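Beta-galactosidase (PDB 4MAD) probably hydrolyses terminal non-reducing beta-D-galactose residues in beta-D-galactosides, as a member of glycosyl hydrolase family 35. Local coordinates at residues A[542-547]-A[561-567]; A[516-522]-A[568-574]; A[351-356]-A[522-528]. All blocks are in the same frame, centred on the assembly; numbering follows the deposited sequence.

How the contacts relate
Contacts 1 and 2 lie within the galactose-binding-type domain, and contact 3 joins it to the loop 351-356 coming from the barrel side. All three lie away from the predicted catalytic glutamates Glu171 and Glu247 and from both ligand pockets. Contacts 1 and 2 have their centres about 10 Å apart, and along the chain contact 1 falls within the span that contact 2 closes; Asn543 N probably bonds Glu572 O at 3.0 Å between them. Contact 3, centred about 11 Å from contact 1 and about 13 Å from contact 2, shares Val522 with the latter. Ala563 N and Val561 N of contact 1 probably bond its Asp527 OD1 (2.9 Å) and Thr528 O (2.8 Å).

Contact 1: A[542-547]-A[561-567]; sequences VNGHHL and VPAPFLQ
A beta hairpin of the galactose-binding-type domain lays His545 over Phe565, which closes a short 3-10 segment in the loop after strand 558-561. The two rings form an offset stack, with centroids 4.0 Å apart and planes only 4° from parallel. Phe565 CD1 sits over the centre of the imidazole, and His545 CG is its closest atom at 3.5 Å. The shift of the rings places the histidine's CB, rather than its ring, over the middle of the phenyl: His545 CB stands 3.6 Å from the Phe565 centroid, close to the ring normal, in a CH-pi contact. A chi1 of -66°, which sets CG anti to the carbonyl carbon, carries the imidazole over the CD1 side of the phenyl. Pro562 CG lies over the rim of the opposite phenyl face, so Phe565 is held between its own loop and the hairpin.

The hairpin turns through a type I' beta turn from Val542 to His545, closed by reciprocal backbone bonds between these two residues; Asn543 and Gly544, the two central residues, both have positive phi. On the other side of the contact, Phe565 N and Leu566 N bond back to Pro562 O and Ala563 O, the i to i+3 bonds of its 3-10 turns. Leu547 comes to the phenyl from its edge, CD2 near the ring plane and 3.7 Å from Phe565 CD2, while its other branch, CD1, rests 3.9 Å from Val561 CG2. Val542 points CG1 to Leu566 CD2 at 3.9 Å; chi1 of 171° carries that methyl away from the backbone N and toward the loop. Beyond the two segments, Ile530 packs against Leu547 and Val561, and Val44 of a loop preceding helix 48-58 touches Phe565.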
loop_
_atom_site.group_PDB
_atom_site.type_symbol
_atom_site.label_atom_id
_atom_site.label_comp_id
_atom_site.label_asym_id
_atom_site.label_seq_id
_atom_site.Cartn_x
_atom_site.Cartn_y
_atom_site.Cartn_z
ATOM N N VAL A 542 -15.657 8.741 4.628
ATOM C CA VAL A 542 -16.358 9.921 4.171
ATOM C C VAL A 542 -17.307 9.494 3.057
ATOM O O VAL A 542 -16.905 8.961 2.121
ATOM C CB VAL A 542 -15.370 10.983 3.686
ATOM C CG1 VAL A 542 -16.061 12.144 2.989
ATOM C CG2 VAL A 542 -14.524 11.407 4.839
ATOM N N ASN A 543 -18.583 9.610 3.285
ATOM C CA ASN A 543 -19.520 9.125 2.319
ATOM C C ASN A 543 -19.226 7.679 1.948
ATOM O O ASN A 543 -19.429 7.285 0.848
ATOM C CB ASN A 543 -19.602 10.024 1.092
ATOM C CG ASN A 543 -20.099 11.421 1.434
ATOM O OD1 ASN A 543 -19.511 12.362 1.056
ATOM N ND2 ASN A 543 -21.114 11.516 2.207
ATOM N N GLY A 544 -18.765 6.908 2.911
ATOM C CA GLY A 544 -18.476 5.510 2.689
ATOM C C GLY A 544 -17.092 5.214 2.157
ATOM O O GLY A 544 -16.702 4.095 2.086
ATOM N N HIS A 545 -16.347 6.262 1.883
ATOM C CA HIS A 545 -15.022 6.142 1.355
ATOM C C HIS A 545 -14.048 6.022 2.514
ATOM O O HIS A 545 -13.957 6.874 3.304
ATOM C CB HIS A 545 -14.668 7.340 0.550
ATOM C CG HIS A 545 -15.471 7.493 -0.695
ATOM N ND1 HIS A 545 -15.280 6.716 -1.797
ATOM C CD2 HIS A 545 -16.462 8.343 -1.003
ATOM C CE1 HIS A 545 -16.116 7.086 -2.739
ATOM N NE2 HIS A 545 -16.858 8.059 -2.271
ATOM N N HIS A 546 -13.301 4.943 2.518
ATOM C CA HIS A 546 -12.393 4.649 3.619
ATOM C C HIS A 546 -11.084 5.407 3.387
ATOM O O HIS A 546 -10.363 5.093 2.531
ATOM C CB HIS A 546 -12.110 3.141 3.686
ATOM C CG HIS A 546 -11.251 2.742 4.837
ATOM N ND1 HIS A 546 -11.168 1.459 5.310
ATOM C CD2 HIS A 546 -10.477 3.484 5.645
ATOM C CE1 HIS A 546 -10.354 1.428 6.341
ATOM N NE2 HIS A 546 -9.932 2.651 6.568
ATOM N N LEU A 547 -10.861 6.423 4.181
ATOM C CA LEU A 547 -9.701 7.275 4.064
ATOM C C LEU A 547 -8.382 6.616 4.384
ATOM O O LEU A 547 -7.382 7.062 3.950
ATOM C CB LEU A 547 -9.831 8.502 4.936
ATOM C CG LEU A 547 -10.953 9.481 4.638
ATOM C CD1 LEU A 547 -10.830 10.667 5.480
ATOM C CD2 LEU A 547 -11.074 9.840 3.196
ATOM N N VAL A 561 -8.588 14.108 2.302
ATOM C CA VAL A 561 -9.858 13.882 1.710
ATOM C C VAL A 561 -9.924 14.460 0.293
ATOM O O VAL A 561 -10.077 15.609 0.132
ATOM C CB VAL A 561 -10.936 14.573 2.529
ATOM C CG1 VAL A 561 -12.279 14.253 2.003
ATOM C CG2 VAL A 561 -10.817 14.274 3.959
ATOM N N PRO A 562 -9.848 13.636 -0.712
ATOM C CA PRO A 562 -10.008 14.101 -2.069
ATOM C C PRO A 562 -11.407 14.666 -2.314
ATOM O O PRO A 562 -12.351 14.115 -1.871
ATOM C CB PRO A 562 -9.823 12.829 -2.894
ATOM C CG PRO A 562 -9.132 11.938 -2.053
ATOM C CD PRO A 562 -9.541 12.216 -0.686
ATOM N N ALA A 563 -11.507 15.696 -3.126
ATOM C CA ALA A 563 -12.796 16.304 -3.326
ATOM C C ALA A 563 -13.864 15.328 -3.826
ATOM O O ALA A 563 -15.001 15.459 -3.466
ATOM C CB ALA A 563 -12.678 17.426 -4.247
ATOM N N PRO A 564 -13.502 14.363 -4.644
ATOM C CA PRO A 564 -14.498 13.455 -5.224
ATOM C C PRO A 564 -15.253 12.622 -4.215
ATOM O O PRO A 564 -16.287 12.135 -4.513
ATOM C CB PRO A 564 -13.670 12.589 -6.114
ATOM C CG PRO A 564 -12.633 13.514 -6.611
ATOM C CD PRO A 564 -12.260 14.311 -5.414
ATOM N N PHE A 565 -14.656 12.428 -3.055
ATOM C CA PHE A 565 -15.264 11.771 -1.946
ATOM C C PHE A 565 -16.453 12.581 -1.357
ATOM O O PHE A 565 -17.300 12.049 -0.733
ATOM C CB PHE A 565 -14.216 11.486 -0.894
ATOM C CG PHE A 565 -13.269 10.340 -1.231
ATOM C CD1 PHE A 565 -13.337 9.663 -2.410
ATOM C CD2 PHE A 565 -12.308 9.962 -0.338
ATOM C CE1 PHE A 565 -12.479 8.662 -2.675
ATOM C CE2 PHE A 565 -11.485 8.967 -0.599
ATOM C CZ PHE A 565 -11.552 8.321 -1.773
ATOM N N LEU A 566 -16.383 13.890 -1.495
ATOM C CA LEU A 566 -17.382 14.852 -1.062
ATOM C C LEU A 566 -18.499 15.168 -2.087
ATOM O O LEU A 566 -18.367 14.909 -3.243
ATOM C CB LEU A 566 -16.717 16.163 -0.666
ATOM C CG LEU A 566 -15.740 16.179 0.514
ATOM C CD1 LEU A 566 -15.004 17.456 0.714
ATOM C CD2 LEU A 566 -16.431 15.773 1.727
ATOM N N GLN A 567 -19.587 15.704 -1.570
ATOM C CA GLN A 567 -20.688 16.167 -2.371
ATOM C C GLN A 567 -21.280 17.427 -1.796
ATOM O O GLN A 567 -21.148 17.718 -0.636
ATOM C CB GLN A 567 -21.753 15.111 -2.529
ATOM C CG GLN A 567 -22.512 14.792 -1.293
ATOM C CD GLN A 567 -23.276 13.499 -1.446
ATOM O OE1 GLN A 567 -22.698 12.479 -1.738
ATOM N NE2 GLN A 567 -24.552 13.545 -1.279
#

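Contact 2: A[516-522]-A[568-574]; sequences HKGILTV and EGENEII
Gly518 and Ile573 pair through two backbone bonds, Gly518 N to Ile573 O and Ile573 N to Gly518 O, both 2.9 Å. Leu520 with Asn571 and Val522 with Gly569 form the next hydrogen-bonded pairs of this antiparallel ladder in the galactose-binding-type domain; in the Leu520-Asn571 pair the bond from Asn571 N to Leu520 O is weak. That carbonyl also receives Asn571 ND2 at 3.3 Å: Leu520 O lies in the plane of the Asn571 amide, while ND2 stands above the plane of the Leu520 carbonyl. ND2 also bonds Gln567 O, and the Val522 CG2 methyl packs on it at 3.4 Å.

Lys517 NZ and Glu572 OE2 form a salt bridge at 3.3 Å, with a weak hydrogen bond, on the face with Ile519 and Glu570. Lys517 CG is anti to the backbone N (chi1 -175°), and bends at chi3 and chi4 bring NZ to Glu572.

Apolar contacts occur on both faces. Ile519 CG2 meets the aliphatic Glu570 CB at 3.7 Å; on the reverse, Leu520 CB lies 4.1 Å from Ile573 CG1.

Phe587 of strand 584-588 packs on Leu520 and Ile573, while strands 537-542 and 357-366 flank the pair within the antiparallel sheet.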
loop_
_atom_site.group_PDB
_atom_site.type_symbol
_atom_site.label_atom_id
_atom_site.label_comp_id
_atom_site.label_asym_id
_atom_site.label_seq_id
_atom_site.Cartn_x
_atom_site.Cartn_y
_atom_site.Cartn_z
ATOM N N HIS A 516 -18.395 6.952 15.483
ATOM C CA HIS A 516 -18.908 8.227 15.824
ATOM C C HIS A 516 -19.412 8.821 14.526
ATOM O O HIS A 516 -18.712 8.795 13.578
ATOM C CB HIS A 516 -17.792 9.064 16.320
ATOM C CG HIS A 516 -17.229 8.611 17.613
ATOM N ND1 HIS A 516 -17.891 8.755 18.792
ATOM C CD2 HIS A 516 -16.062 8.016 17.915
ATOM C CE1 HIS A 516 -17.149 8.285 19.770
ATOM N NE2 HIS A 516 -16.041 7.814 19.262
ATOM N N LYS A 517 -20.614 9.360 14.495
ATOM C CA LYS A 517 -21.182 9.845 13.254
ATOM C C LYS A 517 -21.539 11.306 13.269
ATOM O O LYS A 517 -22.113 11.761 14.170
ATOM C CB LYS A 517 -22.402 9.067 12.854
ATOM C CG LYS A 517 -22.920 9.463 11.535
ATOM C CD LYS A 517 -24.232 8.898 11.298
ATOM C CE LYS A 517 -24.288 8.318 9.986
ATOM N NZ LYS A 517 -25.066 9.181 9.120
ATOM N N GLY A 518 -21.134 11.991 12.214
ATOM C CA GLY A 518 -21.322 13.405 12.075
ATOM C C GLY A 518 -21.652 13.820 10.649
ATOM O O GLY A 518 -21.462 13.081 9.759
ATOM N N ILE A 519 -22.128 15.036 10.483
ATOM C CA ILE A 519 -22.470 15.560 9.183
ATOM C C ILE A 519 -21.631 16.797 8.832
ATOM O O ILE A 519 -21.545 17.684 9.603
ATOM C CB ILE A 519 -23.946 15.943 9.144
ATOM C CG1 ILE A 519 -24.806 14.754 9.522
ATOM C CG2 ILE A 519 -24.348 16.363 7.817
ATOM C CD1 ILE A 519 -24.966 13.853 8.441
ATOM N N LEU A 520 -21.038 16.814 7.651
ATOM C CA LEU A 520 -20.302 17.940 7.155
ATOM C C LEU A 520 -21.138 18.542 6.061
ATOM O O LEU A 520 -21.521 17.878 5.179
ATOM C CB LEU A 520 -19.009 17.500 6.560
ATOM C CG LEU A 520 -18.153 18.551 5.867
ATOM C CD1 LEU A 520 -17.843 19.592 6.774
ATOM C CD2 LEU A 520 -16.934 18.009 5.264
ATOM N N THR A 521 -21.384 19.836 6.181
ATOM C CA THR A 521 -22.110 20.554 5.171
ATOM C C THR A 521 -21.140 21.336 4.322
ATOM O O THR A 521 -20.358 22.065 4.824
ATOM C CB THR A 521 -23.124 21.512 5.782
ATOM O OG1 THR A 521 -24.049 20.791 6.568
ATOM C CG2 THR A 521 -23.884 22.132 4.702
ATOM N N VAL A 522 -21.243 21.131 3.026
ATOM C CA VAL A 522 -20.295 21.580 2.063
ATOM C C VAL A 522 -21.018 22.413 1.009
ATOM O O VAL A 522 -21.947 21.940 0.425
ATOM C CB VAL A 522 -19.672 20.361 1.414
ATOM C CG1 VAL A 522 -19.103 20.643 0.100
ATOM C CG2 VAL A 522 -18.698 19.705 2.367
ATOM N N GLU A 568 -21.927 18.187 -2.655
ATOM C CA GLU A 568 -22.585 19.383 -2.191
ATOM C C GLU A 568 -23.665 18.995 -1.263
ATOM O O GLU A 568 -24.364 18.099 -1.519
ATOM C CB GLU A 568 -23.172 20.178 -3.350
ATOM C CG GLU A 568 -22.170 21.158 -3.899
ATOM C CD GLU A 568 -22.475 21.649 -5.303
ATOM O OE1 GLU A 568 -23.649 21.670 -5.690
ATOM O OE2 GLU A 568 -21.515 22.026 -5.999
ATOM N N GLY A 569 -23.828 19.735 -0.202
ATOM C CA GLY A 569 -24.826 19.355 0.772
ATOM C C GLY A 569 -24.268 18.620 1.956
ATOM O O GLY A 569 -23.183 18.881 2.353
ATOM N N GLU A 570 -25.053 17.725 2.520
ATOM C CA GLU A 570 -24.634 16.977 3.663
ATOM C C GLU A 570 -23.766 15.804 3.284
ATOM O O GLU A 570 -23.989 15.183 2.306
ATOM C CB GLU A 570 -25.850 16.509 4.423
ATOM C CG GLU A 570 -26.633 17.634 4.965
ATOM C CD GLU A 570 -27.752 17.170 5.817
ATOM O OE1 GLU A 570 -28.187 16.018 5.708
ATOM O OE2 GLU A 570 -28.192 17.991 6.608
ATOM N N ASN A 571 -22.778 15.528 4.112
ATOM C CA ASN A 571 -21.812 14.493 3.874
ATOM C C ASN A 571 -21.709 13.687 5.137
ATOM O O ASN A 571 -21.713 14.237 6.182
ATOM C CB ASN A 571 -20.448 15.107 3.557
ATOM C CG ASN A 571 -20.390 15.761 2.175
ATOM O OD1 ASN A 571 -19.981 15.185 1.224
ATOM N ND2 ASN A 571 -20.801 16.996 2.113
ATOM N N GLU A 572 -21.600 12.380 5.011
ATOM C CA GLU A 572 -21.582 11.549 6.159
ATOM C C GLU A 572 -20.149 11.260 6.609
ATOM O O GLU A 572 -19.423 10.684 5.912
ATOM C CB GLU A 572 -22.311 10.260 5.823
ATOM C CG GLU A 572 -22.165 9.212 6.800
ATOM C CD GLU A 572 -22.716 7.860 6.300
ATOM O OE1 GLU A 572 -21.940 7.027 5.812
ATOM O OE2 GLU A 572 -23.935 7.692 6.386
ATOM N N ILE A 573 -19.803 11.696 7.802
ATOM C CA ILE A 573 -18.515 11.416 8.356
ATOM C C ILE A 573 -18.639 10.390 9.446
ATOM O O ILE A 573 -19.289 10.603 10.402
ATOM C CB ILE A 573 -17.932 12.638 9.009
ATOM C CG1 ILE A 573 -17.927 13.823 8.046
ATOM C CG2 ILE A 573 -16.590 12.349 9.438
ATOM C CD1 ILE A 573 -17.370 13.575 6.758
ATOM N N ILE A 574 -17.972 9.275 9.256
ATOM C CA ILE A 574 -17.941 8.226 10.257
ATOM C C ILE A 574 -16.541 7.894 10.682
ATOM O O ILE A 574 -15.735 7.618 9.870
ATOM C CB ILE A 574 -18.587 6.939 9.752
ATOM C CG1 ILE A 574 -20.055 7.178 9.517
ATOM C CG2 ILE A 574 -18.474 5.874 10.772
ATOM C CD1 ILE A 574 -20.700 6.143 8.860
#

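Contact 3: A[351-356]-A[522-528]; sequences IPKRLF and VDKAADT
Lys353 and Asp527 lie side by side with their CA atoms 4.7 Å apart, in a single backbone bridge between two segments that are otherwise irregular. Arg354 N donates to Asp527 O at 3.0 Å, almost in line with the C=O, whereas Asp527 N makes a weak bond to Pro352 O. A water bridges the same two atoms, donating to Pro352 O at 2.7 Å and sharing the N-H of Asp527.

Lys353 curls its chain back so that NZ meets Asp527 OD2 on the anti side at 3.1 Å, a salt bridge, and also donates to Ile351 O. Asp527 OD1 is taken by Tyr47 OH and Ala563 N, so both carboxylate oxygens of this buried residue have partners. Ile351 CG2 packs beside OD2.

The bridge joins the linker running from helix 327-339, on the barrel side, to the loop between strands 514-522 and 528-531 of the galactose-binding-type domain. Further along the linker, Arg354 CG rests 3.5 Å from Ala526 CB. Phe356 then turns its ring into the bend of the loop, CG being set anti to the carbonyl carbon (chi1 -72°). Lys524 O, Ala526 O and the Thr528 side chain border the ring's edge, CZ lying 3.8 Å from Lys524 O, and Val522 CG2 approaches Phe356 CE1 at 3.7 Å. Phe587 of strand 584-588 also touches both Phe356 and Thr528.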
loop_
_atom_site.group_PDB
_atom_site.type_symbol
_atom_site.label_atom_id
_atom_site.label_comp_id
_atom_site.label_asym_id
_atom_site.label_seq_id
_atom_site.Cartn_x
_atom_site.Cartn_y
_atom_site.Cartn_z
ATOM N N ILE A 351 -5.403 22.705 -7.777
ATOM C CA ILE A 351 -6.655 22.200 -7.256
ATOM C C ILE A 351 -6.896 22.805 -5.893
ATOM O O ILE A 351 -6.116 22.688 -5.020
ATOM C CB ILE A 351 -6.647 20.689 -7.186
ATOM C CG1 ILE A 351 -6.582 20.128 -8.587
ATOM C CG2 ILE A 351 -7.843 20.200 -6.541
ATOM C CD1 ILE A 351 -6.254 18.701 -8.672
ATOM N N PRO A 352 -8.011 23.477 -5.739
ATOM C CA PRO A 352 -8.236 24.202 -4.512
ATOM C C PRO A 352 -8.303 23.297 -3.282
ATOM O O PRO A 352 -8.780 22.231 -3.367
ATOM C CB PRO A 352 -9.586 24.844 -4.743
ATOM C CG PRO A 352 -9.693 24.992 -6.147
ATOM C CD PRO A 352 -9.003 23.832 -6.755
ATOM N N LYS A 353 -7.773 23.800 -2.189
ATOM C CA LYS A 353 -7.903 23.212 -0.860
ATOM C C LYS A 353 -8.722 24.141 0.042
ATOM O O LYS A 353 -8.528 25.285 0.008
ATOM C CB LYS A 353 -6.539 22.971 -0.265
ATOM C CG LYS A 353 -5.891 21.713 -0.792
ATOM C CD LYS A 353 -4.666 21.937 -1.514
ATOM C CE LYS A 353 -4.237 20.736 -2.451
ATOM N NZ LYS A 353 -5.156 20.403 -3.644
ATOM N N ARG A 354 -9.625 23.597 0.845
ATOM C CA ARG A 354 -10.479 24.379 1.732
ATOM C C ARG A 354 -10.480 23.833 3.133
ATOM O O ARG A 354 -10.261 22.664 3.315
ATOM C CB ARG A 354 -11.893 24.408 1.210
ATOM C CG ARG A 354 -12.012 25.081 -0.121
ATOM C CD ARG A 354 -11.687 26.530 0.003
ATOM N NE ARG A 354 -11.895 27.264 -1.230
ATOM C CZ ARG A 354 -10.924 27.625 -2.030
ATOM N NH1 ARG A 354 -9.711 27.331 -1.722
ATOM N NH2 ARG A 354 -11.189 28.263 -3.141
ATOM N N LEU A 355 -10.675 24.681 4.115
ATOM C CA LEU A 355 -11.019 24.236 5.445
ATOM C C LEU A 355 -12.524 24.123 5.484
ATOM O O LEU A 355 -13.176 24.893 4.877
ATOM C CB LEU A 355 -10.692 25.233 6.525
ATOM C CG LEU A 355 -9.385 25.860 6.819
ATOM C CD1 LEU A 355 -9.241 27.026 5.994
ATOM C CD2 LEU A 355 -9.340 26.235 8.204
ATOM N N PHE A 356 -13.045 23.173 6.216
ATOM C CA PHE A 356 -14.460 23.077 6.407
ATOM C C PHE A 356 -14.889 23.177 7.859
ATOM O O PHE A 356 -16.030 23.129 8.139
ATOM C CB PHE A 356 -15.025 21.833 5.760
ATOM C CG PHE A 356 -15.059 21.874 4.261
ATOM C CD1 PHE A 356 -16.118 22.440 3.592
ATOM C CD2 PHE A 356 -14.106 21.272 3.525
ATOM C CE1 PHE A 356 -16.157 22.429 2.270
ATOM C CE2 PHE A 356 -14.154 21.268 2.186
ATOM C CZ PHE A 356 -15.173 21.837 1.554
ATOM N N VAL A 522 -21.243 21.131 3.026
ATOM C CA VAL A 522 -20.295 21.580 2.063
ATOM C C VAL A 522 -21.018 22.413 1.009
ATOM O O VAL A 522 -21.947 21.940 0.425
ATOM C CB VAL A 522 -19.672 20.361 1.414
ATOM C CG1 VAL A 522 -19.103 20.643 0.100
ATOM C CG2 VAL A 522 -18.698 19.705 2.367
ATOM N N ASP A 523 -20.574 23.650 0.852
ATOM C CA ASP A 523 -21.040 24.498 -0.194
ATOM C C ASP A 523 -20.604 24.067 -1.583
ATOM O O ASP A 523 -21.382 23.973 -2.477
ATOM C CB ASP A 523 -20.650 25.969 0.082
ATOM C CG ASP A 523 -19.266 26.144 0.806
ATOM O OD1 ASP A 523 -18.371 25.316 0.652
ATOM O OD2 ASP A 523 -19.092 27.152 1.510
ATOM N N LYS A 524 -19.315 23.819 -1.730
ATOM C CA LYS A 524 -18.752 23.263 -2.937
ATOM C C LYS A 524 -17.622 22.306 -2.575
ATOM O O LYS A 524 -16.796 22.659 -1.821
ATOM C CB LYS A 524 -18.163 24.386 -3.734
ATOM C CG LYS A 524 -17.542 23.986 -5.008
ATOM C CD LYS A 524 -16.827 25.151 -5.544
ATOM C CE LYS A 524 -16.400 24.933 -6.932
ATOM N NZ LYS A 524 -15.755 26.132 -7.376
ATOM N N ALA A 525 -17.594 21.129 -3.138
ATOM C CA ALA A 525 -16.562 20.173 -2.797
ATOM C C ALA A 525 -15.153 20.684 -3.136
ATOM O O ALA A 525 -14.965 21.256 -4.156
ATOM C CB ALA A 525 -16.810 18.953 -3.484
ATOM N N ALA A 526 -14.201 20.490 -2.249
ATOM C CA ALA A 526 -12.834 20.874 -2.519
ATOM C C ALA A 526 -11.929 19.930 -1.718
ATOM O O ALA A 526 -12.388 19.337 -0.812
ATOM C CB ALA A 526 -12.597 22.227 -2.097
ATOM N N ASP A 527 -10.662 19.817 -2.059
ATOM C CA ASP A 527 -9.780 18.949 -1.312
ATOM C C ASP A 527 -9.659 19.479 0.086
ATOM O O ASP A 527 -9.749 20.606 0.302
ATOM C CB ASP A 527 -8.388 18.875 -1.916
ATOM C CG ASP A 527 -8.310 18.075 -3.180
ATOM O OD1 ASP A 527 -9.255 17.425 -3.571
ATOM O OD2 ASP A 527 -7.265 18.142 -3.780
ATOM N N THR A 528 -9.498 18.590 1.031
ATOM C CA THR A 528 -9.424 18.967 2.413
ATOM C C THR A 528 -8.731 17.901 3.247
ATOM O O THR A 528 -8.453 16.862 2.750
ATOM C CB THR A 528 -10.806 19.315 3.018
ATOM O OG1 THR A 528 -10.663 19.889 4.292
ATOM C CG2 THR A 528 -11.641 18.105 3.128
HETATM O O HOH W 1 -10.722 21.304 -4.924
#